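PDB 1N81: plasmodium falciparum gamete antigen 27/25 from Plasmodium falciparum, which is essential for sexual development of the malaria parasite, although its molecular activity is unknown and may involve protein dimerization. Local coordinates for residues S12-K17 and V173-I178; G19-H24 and Y64-I69; Y105-Q110 and Y148-K153. All blocks are in the same frame, centred on the assembly; numbering follows the deposited sequence.

Contact 1: residues S12-K17 and V173-I178; sequences SPRIRK and VVDSYI
The capped first turn of helix 13-35 meets the end of helix 156-173 here, with R14 reaching across to the backbone of V173. The pair R14 NH1 to V173 O is modelled as a hydrogen bond with an N-H...O angle of 150°, though its length of 2.4 Å is doubtfully short; the carbonyl carbon of V173 also lies at the guanidinium edge. The side chain gets there by running extended from CG to NE, with CG trans to the backbone nitrogen (chi1 -174°). Its other nitrogens are also engaged: NH2 bonds to L68 O, and NE makes a weak bond to Y66 OH. A guanidinium beside this one carbonyl at the helix end probably also interacts favourably with the negative end of the helix dipole. D175 adds a long salt bridge, R14 NE to D175 OD1 at 3.9 Å. Although the two flat groups are only 22° apart in tilt, OD1 stands well out of the guanidinium plane, and no N-H is aimed at it.

S12 occupies the N-cap of helix 13-35, a worked example of how a cap residue can serve two structures at once. Its OG accepts weak bonds from R14 N at 3.0 Å and I15 N at 3.4 Å. The same OG lies 2.7 Å from a water that donates to D175 OD2, joining the cap to the carboxylate. D175 also begins a type I beta turn, closed by the bond from I178 N to D175 O. On the apolar side, I15 CD1 packs against V174 CG2 at 3.9 Å and V173 CG1 at 4.1 Å, and I15 also touches E114 and S117 of helix 96-122.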
loop_
_atom_site.group_PDB
_atom_site.type_symbol
_atom_site.label_atom_id
_atom_site.label_comp_id
_atom_site.label_asym_id
_atom_site.label_seq_id
_atom_site.Cartn_x
_atom_site.Cartn_y
_atom_site.Cartn_z
ATOM N N SER A 12 -4.163 1.271 13.607
ATOM C CA SER A 12 -4.861 2.525 13.318
ATOM C C SER A 12 -5.960 2.334 12.266
ATOM O O SER A 12 -5.704 1.759 11.205
ATOM C CB SER A 12 -3.879 3.578 12.797
ATOM O OG SER A 12 -4.600 4.559 12.070
ATOM N N PRO A 13 -7.192 2.823 12.529
ATOM C CA PRO A 13 -8.237 2.639 11.520
ATOM C C PRO A 13 -7.883 3.377 10.229
ATOM O O PRO A 13 -8.336 2.981 9.150
ATOM C CB PRO A 13 -9.489 3.214 12.185
ATOM C CG PRO A 13 -9.223 2.943 13.652
ATOM C CD PRO A 13 -7.763 3.338 13.787
ATOM N N ARG A 14 -7.088 4.445 10.336
ATOM C CA ARG A 14 -6.682 5.195 9.141
ATOM C C ARG A 14 -5.799 4.329 8.217
ATOM O O ARG A 14 -5.955 4.360 6.993
ATOM C CB ARG A 14 -5.885 6.446 9.496
ATOM C CG ARG A 14 -5.625 7.241 8.243
ATOM C CD ARG A 14 -4.764 8.477 8.462
ATOM N NE ARG A 14 -5.200 9.410 7.457
ATOM C CZ ARG A 14 -4.415 9.944 6.556
ATOM N NH1 ARG A 14 -3.130 9.648 6.550
ATOM N NH2 ARG A 14 -4.927 10.723 5.630
ATOM N N ILE A 15 -4.882 3.578 8.816
ATOM C CA ILE A 15 -4.007 2.676 8.063
ATOM C C ILE A 15 -4.888 1.626 7.380
ATOM O O ILE A 15 -4.774 1.368 6.180
ATOM C CB ILE A 15 -3.035 1.965 9.002
ATOM C CG1 ILE A 15 -1.958 2.953 9.468
ATOM C CG2 ILE A 15 -2.395 0.772 8.302
ATOM C CD1 ILE A 15 -0.949 3.300 8.383
ATOM N N ARG A 16 -5.804 1.057 8.155
ATOM C CA ARG A 16 -6.708 0.022 7.647
ATOM C C ARG A 16 -7.525 0.511 6.453
ATOM O O ARG A 16 -7.615 -0.188 5.435
ATOM C CB ARG A 16 -7.614 -0.452 8.799
ATOM C CG ARG A 16 -8.663 -1.500 8.490
ATOM C CD ARG A 16 -9.287 -1.968 9.820
ATOM N NE ARG A 16 -10.256 -3.058 9.672
ATOM C CZ ARG A 16 -10.630 -3.870 10.659
ATOM N NH1 ARG A 16 -10.117 -3.722 11.875
ATOM N NH2 ARG A 16 -11.516 -4.832 10.430
ATOM N N LYS A 17 -8.118 1.704 6.564
ATOM C CA LYS A 17 -8.911 2.237 5.458
ATOM C C LYS A 17 -8.099 2.707 4.246
ATOM O O LYS A 17 -8.440 2.377 3.100
ATOM C CB LYS A 17 -9.821 3.382 5.924
ATOM C CG LYS A 17 -10.943 2.906 6.864
ATOM C CD LYS A 17 -11.681 4.070 7.488
ATOM C CE LYS A 17 -12.718 3.612 8.495
ATOM N NZ LYS A 17 -13.259 4.785 9.239
ATOM N N VAL A 173 0.832 8.339 5.269
ATOM C CA VAL A 173 -0.438 8.007 5.892
ATOM C C VAL A 173 -0.572 7.988 7.402
ATOM O O VAL A 173 -1.598 8.408 7.921
ATOM C CB VAL A 173 -0.943 6.652 5.283
ATOM C CG1 VAL A 173 -2.311 6.276 5.851
ATOM C CG2 VAL A 173 -0.997 6.781 3.731
ATOM N N VAL A 174 0.442 7.499 8.102
ATOM C CA VAL A 174 0.403 7.439 9.556
ATOM C C VAL A 174 0.148 8.843 10.094
ATOM O O VAL A 174 0.784 9.805 9.644
ATOM C CB VAL A 174 1.741 6.928 10.133
ATOM C CG1 VAL A 174 1.705 6.979 11.671
ATOM C CG2 VAL A 174 1.993 5.480 9.675
ATOM N N ASP A 175 -0.776 8.956 11.049
ATOM C CA ASP A 175 -1.119 10.240 11.659
ATOM C C ASP A 175 -1.305 10.114 13.166
ATOM O O ASP A 175 -1.641 11.092 13.834
ATOM C CB ASP A 175 -2.407 10.807 11.047
ATOM C CG ASP A 175 -3.658 10.067 11.517
ATOM O OD1 ASP A 175 -4.785 10.505 11.205
ATOM O OD2 ASP A 175 -3.510 9.042 12.199
ATOM N N SER A 176 -1.058 8.925 13.705
ATOM C CA SER A 176 -1.250 8.679 15.134
ATOM C C SER A 176 -0.375 9.510 16.078
ATOM O O SER A 176 -0.745 9.735 17.214
ATOM C CB SER A 176 -1.026 7.195 15.450
ATOM O OG SER A 176 0.339 6.848 15.262
ATOM N N TYR A 177 0.783 9.953 15.620
ATOM C CA TYR A 177 1.675 10.729 16.473
ATOM C C TYR A 177 1.483 12.256 16.300
ATOM O O TYR A 177 2.138 13.038 16.974
ATOM C CB TYR A 177 3.109 10.368 16.139
ATOM C CG TYR A 177 3.471 10.802 14.732
ATOM C CD1 TYR A 177 3.942 12.100 14.463
ATOM C CD2 TYR A 177 3.244 9.946 13.653
ATOM C CE1 TYR A 177 4.164 12.525 13.126
ATOM C CE2 TYR A 177 3.461 10.352 12.328
ATOM C CZ TYR A 177 3.915 11.632 12.061
ATOM O OH TYR A 177 4.093 11.972 10.737
ATOM N N ILE A 178 0.592 12.662 15.400
ATOM C CA ILE A 178 0.347 14.077 15.101
ATOM C C ILE A 178 -0.522 14.865 16.093
ATOM O O ILE A 178 -1.573 14.402 16.496
ATOM C CB ILE A 178 -0.280 14.226 13.670
ATOM C CG1 ILE A 178 0.784 13.916 12.613
ATOM C CG2 ILE A 178 -0.846 15.628 13.470
ATOM C CD1 ILE A 178 0.273 13.881 11.193
HETATM O O HOH W 1 -4.673 6.876 13.532
#

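Contact 2: residues G19-H24 and Y64-I69; sequences GDIEFH and YNYFLI
D20, whose CB rests on the ring of Y64, has its carboxylate OD1 bonded to Q110 NE2 of helix 96-122. That bond ties the polar end of D20 to a third helix while its methylene serves the aromatic ring. CB lies 3.8 Å from the centroid of the Y64 ring and 17° off the normal, a CH-pi contact over the face. Beyond it, D20 OD2 comes within 3.6 Å of Y64 CE2.

One turn further along helix 13-35, H24 receives the far end of the same tyrosine. Y64 OH stands over one face of the imidazole, 3.0 Å from H24 CD2, and the carbon that carries it, CZ, lies above that face toward the rim. The two rings are inclined at 44°, and the side chains cross nearly at right angles. Y64 thus lies across two successive turns of the helix, with D20 under its ring and H24 under its hydroxyl.

Just after Y64, helix 50-63 ends in a Schellman motif. N65 takes positive phi, and Y66 N bonds back to Q61 O, turning the chain that carries Y66 and I69 along the side of helix 13-35. An inverse gamma turn centred on L68 precedes I69, which, like Y66, meets I21. I21 touches both: chi2 of 162° carries CD1 away from CA, to 3.8 Å from Y66 CB and 4.0 Å from I69 CD1. Nearer the backbone, I21 CG1 passes 4.1 Å from Y64 CD1, the two side chains running in opposing directions. Q61 touches both I21 and I69, and I69 also touches Q74 and I77 of helix 71-89.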
loop_
_atom_site.group_PDB
_atom_site.type_symbol
_atom_site.label_atom_id
_atom_site.label_comp_id
_atom_site.label_asym_id
_atom_site.label_seq_id
_atom_site.Cartn_x
_atom_site.Cartn_y
_atom_site.Cartn_z
ATOM N N GLY A 19 -5.173 1.777 3.464
ATOM C CA GLY A 19 -4.597 0.582 2.894
ATOM C C GLY A 19 -5.660 -0.121 2.044
ATOM O O GLY A 19 -5.414 -0.441 0.887
ATOM N N ASP A 20 -6.852 -0.356 2.597
ATOM C CA ASP A 20 -7.899 -1.022 1.810
ATOM C C ASP A 20 -8.219 -0.283 0.546
ATOM O O ASP A 20 -8.384 -0.890 -0.527
ATOM C CB ASP A 20 -9.180 -1.229 2.635
ATOM C CG ASP A 20 -9.092 -2.467 3.522
ATOM O OD1 ASP A 20 -8.094 -3.217 3.374
ATOM O OD2 ASP A 20 -10.000 -2.711 4.346
ATOM N N ILE A 21 -8.292 1.035 0.654
ATOM C CA ILE A 21 -8.585 1.857 -0.499
ATOM C C ILE A 21 -7.560 1.714 -1.647
ATOM O O ILE A 21 -7.930 1.446 -2.800
ATOM C CB ILE A 21 -8.668 3.333 -0.082
ATOM C CG1 ILE A 21 -9.990 3.570 0.674
ATOM C CG2 ILE A 21 -8.556 4.235 -1.300
ATOM C CD1 ILE A 21 -9.994 4.829 1.499
ATOM N N GLU A 22 -6.289 1.884 -1.307
ATOM C CA GLU A 22 -5.176 1.800 -2.257
ATOM C C GLU A 22 -5.025 0.409 -2.860
ATOM O O GLU A 22 -4.894 0.253 -4.069
ATOM C CB GLU A 22 -3.853 2.153 -1.548
ATOM C CG GLU A 22 -2.591 1.827 -2.380
ATOM C CD GLU A 22 -1.351 2.646 -1.992
ATOM O OE1 GLU A 22 -0.254 2.375 -2.539
ATOM O OE2 GLU A 22 -1.466 3.564 -1.157
ATOM N N PHE A 23 -5.054 -0.612 -2.017
ATOM C CA PHE A 23 -4.853 -1.942 -2.547
ATOM C C PHE A 23 -6.042 -2.514 -3.318
ATOM O O PHE A 23 -5.830 -3.247 -4.269
ATOM C CB PHE A 23 -4.356 -2.883 -1.427
ATOM C CG PHE A 23 -2.913 -2.635 -1.036
ATOM C CD1 PHE A 23 -2.593 -1.768 0.014
ATOM C CD2 PHE A 23 -1.873 -3.186 -1.781
ATOM C CE1 PHE A 23 -1.258 -1.446 0.320
ATOM C CE2 PHE A 23 -0.504 -2.871 -1.486
ATOM C CZ PHE A 23 -0.203 -1.994 -0.424
ATOM N N HIS A 24 -7.280 -2.191 -2.935
ATOM C CA HIS A 24 -8.419 -2.695 -3.713
ATOM C C HIS A 24 -8.497 -1.910 -5.000
ATOM O O HIS A 24 -8.829 -2.455 -6.062
ATOM C CB HIS A 24 -9.738 -2.576 -2.941
ATOM C CG HIS A 24 -9.925 -3.654 -1.920
ATOM N ND1 HIS A 24 -10.573 -4.840 -2.201
ATOM C CD2 HIS A 24 -9.475 -3.768 -0.644
ATOM C CE1 HIS A 24 -10.510 -5.634 -1.148
ATOM N NE2 HIS A 24 -9.848 -5.011 -0.186
ATOM N N TYR A 64 -15.219 2.342 0.800
ATOM C CA TYR A 64 -14.851 2.185 2.200
ATOM C C TYR A 64 -15.265 3.400 3.008
ATOM O O TYR A 64 -14.806 3.577 4.124
ATOM C CB TYR A 64 -13.347 1.938 2.377
ATOM C CG TYR A 64 -12.947 0.596 1.838
ATOM C CD1 TYR A 64 -12.628 0.434 0.486
ATOM C CD2 TYR A 64 -12.992 -0.546 2.652
ATOM C CE1 TYR A 64 -12.373 -0.837 -0.050
ATOM C CE2 TYR A 64 -12.737 -1.816 2.128
ATOM C CZ TYR A 64 -12.434 -1.952 0.775
ATOM O OH TYR A 64 -12.245 -3.192 0.227
ATOM N N ASN A 65 -16.123 4.241 2.428
ATOM C CA ASN A 65 -16.622 5.431 3.113
ATOM C C ASN A 65 -15.528 6.189 3.837
ATOM O O ASN A 65 -15.657 6.497 5.017
ATOM C CB ASN A 65 -17.686 5.046 4.144
ATOM C CG ASN A 65 -18.742 4.160 3.567
ATOM O OD1 ASN A 65 -19.470 4.555 2.653
ATOM N ND2 ASN A 65 -18.838 2.942 4.088
ATOM N N TYR A 66 -14.447 6.498 3.146
ATOM C CA TYR A 66 -13.378 7.222 3.799
ATOM C C TYR A 66 -12.898 8.284 2.840
ATOM O O TYR A 66 -12.192 7.983 1.868
ATOM C CB TYR A 66 -12.246 6.260 4.165
ATOM C CG TYR A 66 -11.234 6.888 5.101
ATOM C CD1 TYR A 66 -11.520 7.078 6.465
ATOM C CD2 TYR A 66 -10.031 7.371 4.612
ATOM C CE1 TYR A 66 -10.610 7.748 7.313
ATOM C CE2 TYR A 66 -9.123 8.042 5.441
ATOM C CZ TYR A 66 -9.416 8.230 6.790
ATOM O OH TYR A 66 -8.496 8.900 7.575
ATOM N N PHE A 67 -13.275 9.529 3.112
ATOM C CA PHE A 67 -12.915 10.641 2.241
ATOM C C PHE A 67 -11.898 11.608 2.823
ATOM O O PHE A 67 -11.703 12.701 2.299
ATOM C CB PHE A 67 -14.189 11.388 1.819
ATOM C CG PHE A 67 -15.221 10.488 1.191
ATOM C CD1 PHE A 67 -16.136 9.800 1.975
ATOM C CD2 PHE A 67 -15.218 10.267 -0.184
ATOM C CE1 PHE A 67 -17.038 8.893 1.395
ATOM C CE2 PHE A 67 -16.105 9.367 -0.769
ATOM C CZ PHE A 67 -17.017 8.677 0.020
ATOM N N LEU A 68 -11.223 11.191 3.887
ATOM C CA LEU A 68 -10.225 12.022 4.542
ATOM C C LEU A 68 -8.817 11.888 3.974
ATOM O O LEU A 68 -7.846 11.744 4.715
ATOM C CB LEU A 68 -10.221 11.699 6.034
ATOM C CG LEU A 68 -11.104 12.532 6.988
ATOM C CD1 LEU A 68 -12.182 13.364 6.259
ATOM C CD2 LEU A 68 -11.707 11.593 7.997
ATOM N N ILE A 69 -8.683 11.962 2.661
ATOM C CA ILE A 69 -7.352 11.838 2.075
ATOM C C ILE A 69 -6.911 13.124 1.375
ATOM O O ILE A 69 -7.484 13.494 0.352
ATOM C CB ILE A 69 -7.301 10.627 1.095
ATOM C CG1 ILE A 69 -7.593 9.321 1.868
ATOM C CG2 ILE A 69 -5.921 10.531 0.446
ATOM C CD1 ILE A 69 -7.633 8.060 1.028
#

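Contact 3: residues Y105-Q110 and Y148-K153; sequences YLWVEQ and YVKDVK
K150 lays its whole side chain along two residues of helix 96-122, beginning with CB, which is 4.0 Å from V108 CG2. CG comes next, 3.9 Å from W107 CE3. A bend at chi2 (63°) turns the chain over the indole, where CD lies 3.6 Å from W107 CE3, above the six-membered ring in a CH-pi contact. CE continues across the fused system at 3.8 Å from W107 CD2. The ammonium NZ finishes over the five-membered ring, 4.1 Å from its centroid and 13° off the normal, a cation-pi interaction. The example illustrates how a lysine can use both parts of its character on one aromatic face, with CD packed over the six-membered ring and CE and the charged NZ over the five-membered one.

Just past K150, D151 takes positive phi in a Schellman motif, and V152 then points back toward helix 96-122. V152 CG2 packs on V108 CG2 at 3.8 Å, while its other methyl, CG1, meets Y105 CE1 at 3.8 Å. V108 is therefore shared by K150 and V152.

Past the valine, two waters fill in between Y105 and K153. Y105 OH donates to one water, which in turn donates to K153 O. The hydroxyl accepts from a second water, which takes the N-H of K153, 2.6 Å from K153 N. Both backbone polar atoms of K153 are thus joined to the tyrosine hydroxyl.

Around this seam, V108 also leans on F143 of helix 136-150, and Y105 meets Y88 of helix 71-89 edge-to-face. Elsewhere on helix 96-122, E109 forms salt bridges with R84 of helix 71-89 and R165 of helix 156-173.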
loop_
_atom_site.group_PDB
_atom_site.type_symbol
_atom_site.label_atom_id
_atom_site.label_comp_id
_atom_site.label_asym_id
_atom_site.label_seq_id
_atom_site.Cartn_x
_atom_site.Cartn_y
_atom_site.Cartn_z
ATOM N N TYR A 105 0.541 -10.828 -3.893
ATOM C CA TYR A 105 1.645 -9.887 -3.762
ATOM C C TYR A 105 1.102 -8.619 -3.070
ATOM O O TYR A 105 1.782 -8.012 -2.235
ATOM C CB TYR A 105 2.183 -9.504 -5.142
ATOM C CG TYR A 105 3.034 -10.551 -5.820
ATOM C CD1 TYR A 105 2.602 -11.880 -5.947
ATOM C CD2 TYR A 105 4.230 -10.193 -6.411
ATOM C CE1 TYR A 105 3.348 -12.805 -6.658
ATOM C CE2 TYR A 105 4.984 -11.101 -7.123
ATOM C CZ TYR A 105 4.545 -12.402 -7.246
ATOM O OH TYR A 105 5.325 -13.281 -7.947
ATOM N N LEU A 106 -0.125 -8.229 -3.427
ATOM C CA LEU A 106 -0.743 -7.040 -2.864
ATOM C C LEU A 106 -0.954 -7.275 -1.382
ATOM O O LEU A 106 -0.700 -6.405 -0.555
ATOM C CB LEU A 106 -2.096 -6.742 -3.554
ATOM C CG LEU A 106 -2.021 -6.295 -5.036
ATOM C CD1 LEU A 106 -3.412 -6.006 -5.570
ATOM C CD2 LEU A 106 -1.136 -5.050 -5.197
ATOM N N TRP A 107 -1.411 -8.475 -1.058
ATOM C CA TRP A 107 -1.681 -8.871 0.320
ATOM C C TRP A 107 -0.419 -8.751 1.159
ATOM O O TRP A 107 -0.448 -8.210 2.271
ATOM C CB TRP A 107 -2.166 -10.324 0.345
ATOM C CG TRP A 107 -2.659 -10.826 1.643
ATOM C CD1 TRP A 107 -3.961 -10.869 2.058
ATOM C CD2 TRP A 107 -1.870 -11.377 2.733
ATOM N NE1 TRP A 107 -4.037 -11.408 3.327
ATOM C CE2 TRP A 107 -2.780 -11.729 3.760
ATOM C CE3 TRP A 107 -0.506 -11.607 2.924
ATOM C CZ2 TRP A 107 -2.350 -12.285 4.982
ATOM C CZ3 TRP A 107 -0.078 -12.159 4.130
ATOM C CH2 TRP A 107 -1.000 -12.498 5.146
ATOM N N VAL A 108 0.677 -9.275 0.621
ATOM C CA VAL A 108 1.943 -9.251 1.315
ATOM C C VAL A 108 2.370 -7.822 1.645
ATOM O O VAL A 108 2.710 -7.515 2.782
ATOM C CB VAL A 108 3.022 -9.946 0.481
ATOM C CG1 VAL A 108 4.439 -9.601 1.047
ATOM C CG2 VAL A 108 2.759 -11.503 0.505
ATOM N N GLU A 109 2.314 -6.950 0.652
ATOM C CA GLU A 109 2.700 -5.565 0.839
ATOM C C GLU A 109 1.769 -4.900 1.865
ATOM O O GLU A 109 2.241 -4.214 2.791
ATOM C CB GLU A 109 2.667 -4.814 -0.506
ATOM C CG GLU A 109 3.207 -3.383 -0.415
ATOM C CD GLU A 109 3.257 -2.662 -1.755
ATOM O OE1 GLU A 109 3.531 -1.447 -1.747
ATOM O OE2 GLU A 109 3.031 -3.287 -2.817
ATOM N N GLN A 110 0.464 -5.128 1.743
ATOM C CA GLN A 110 -0.460 -4.499 2.689
ATOM C C GLN A 110 -0.215 -4.994 4.130
ATOM O O GLN A 110 -0.184 -4.201 5.093
ATOM C CB GLN A 110 -1.917 -4.701 2.260
ATOM C CG GLN A 110 -2.873 -3.959 3.166
ATOM C CD GLN A 110 -4.296 -3.957 2.673
ATOM O OE1 GLN A 110 -4.653 -4.697 1.769
ATOM N NE2 GLN A 110 -5.120 -3.118 3.273
ATOM N N TYR A 148 6.486 -16.237 2.483
ATOM C CA TYR A 148 6.438 -17.659 2.856
ATOM C C TYR A 148 5.012 -18.091 3.145
ATOM O O TYR A 148 4.511 -19.068 2.584
ATOM C CB TYR A 148 7.316 -17.930 4.082
ATOM C CG TYR A 148 7.164 -19.340 4.625
ATOM C CD1 TYR A 148 7.626 -20.432 3.902
ATOM C CD2 TYR A 148 6.464 -19.584 5.818
ATOM C CE1 TYR A 148 7.392 -21.744 4.337
ATOM C CE2 TYR A 148 6.220 -20.885 6.268
ATOM C CZ TYR A 148 6.694 -21.958 5.510
ATOM O OH TYR A 148 6.476 -23.240 5.931
ATOM N N VAL A 149 4.344 -17.335 4.007
ATOM C CA VAL A 149 2.977 -17.632 4.386
ATOM C C VAL A 149 1.987 -17.635 3.228
ATOM O O VAL A 149 1.076 -18.457 3.173
ATOM C CB VAL A 149 2.494 -16.624 5.432
ATOM C CG1 VAL A 149 0.990 -16.555 5.444
ATOM C CG2 VAL A 149 3.021 -17.026 6.803
ATOM N N LYS A 150 2.177 -16.727 2.285
ATOM C CA LYS A 150 1.246 -16.601 1.173
ATOM C C LYS A 150 1.740 -17.362 -0.063
ATOM O O LYS A 150 1.110 -17.352 -1.122
ATOM C CB LYS A 150 1.061 -15.105 0.867
ATOM C CG LYS A 150 -0.346 -14.670 0.504
ATOM C CD LYS A 150 -1.345 -14.883 1.627
ATOM C CE LYS A 150 -2.739 -14.637 1.081
ATOM N NZ LYS A 150 -3.826 -15.211 1.903
ATOM N N ASP A 151 2.872 -18.033 0.101
ATOM C CA ASP A 151 3.489 -18.792 -0.971
ATOM C C ASP A 151 3.726 -17.955 -2.234
ATOM O O ASP A 151 3.208 -18.253 -3.295
ATOM C CB ASP A 151 2.637 -20.031 -1.292
ATOM C CG ASP A 151 3.320 -20.972 -2.267
ATOM O OD1 ASP A 151 4.544 -21.191 -2.135
ATOM O OD2 ASP A 151 2.624 -21.502 -3.163
ATOM N N VAL A 152 4.506 -16.895 -2.118
ATOM C CA VAL A 152 4.822 -16.082 -3.282
ATOM C C VAL A 152 6.280 -15.713 -3.146
ATOM O O VAL A 152 6.836 -15.819 -2.056
ATOM C CB VAL A 152 3.989 -14.757 -3.355
ATOM C CG1 VAL A 152 2.540 -15.048 -3.635
ATOM C CG2 VAL A 152 4.105 -13.985 -2.063
ATOM N N LYS A 153 6.907 -15.306 -4.246
ATOM C CA LYS A 153 8.289 -14.871 -4.203
ATOM C C LYS A 153 8.472 -13.655 -5.111
ATOM O O LYS A 153 8.308 -13.740 -6.327
ATOM C CB LYS A 153 9.242 -15.987 -4.650
ATOM C CG LYS A 153 10.593 -15.974 -3.909
ATOM C CD LYS A 153 11.121 -14.559 -3.668
ATOM C CE LYS A 153 12.399 -14.539 -2.827
ATOM N NZ LYS A 153 13.609 -14.873 -3.631
HETATM O O HOH W 2 7.439 -12.445 -8.869
HETATM O O HOH W 3 5.833 -15.428 -6.636
#

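Overall arrangement
The three contacts illustrate how an all-helical chain combines one long-range closure with two shorter ones. Contact 1 joins residues near the two ends of the fold, and both other contacts fall within the span it encloses; contact 2 closes before contact 3 opens. Contacts 1 and 2 share helix 13-35, with centres 12 Å apart, and K17 packing on Y66 helps join them. Contact 3 joins helix 96-122 to the end of helix 136-150, its centre 20 Å from that of contact 2 and 22 Å from that of contact 1. F23 bridges part of that distance by packing on L106 and E109. Helices 13-35 and 96-122 thus connect all three sites within one helical body.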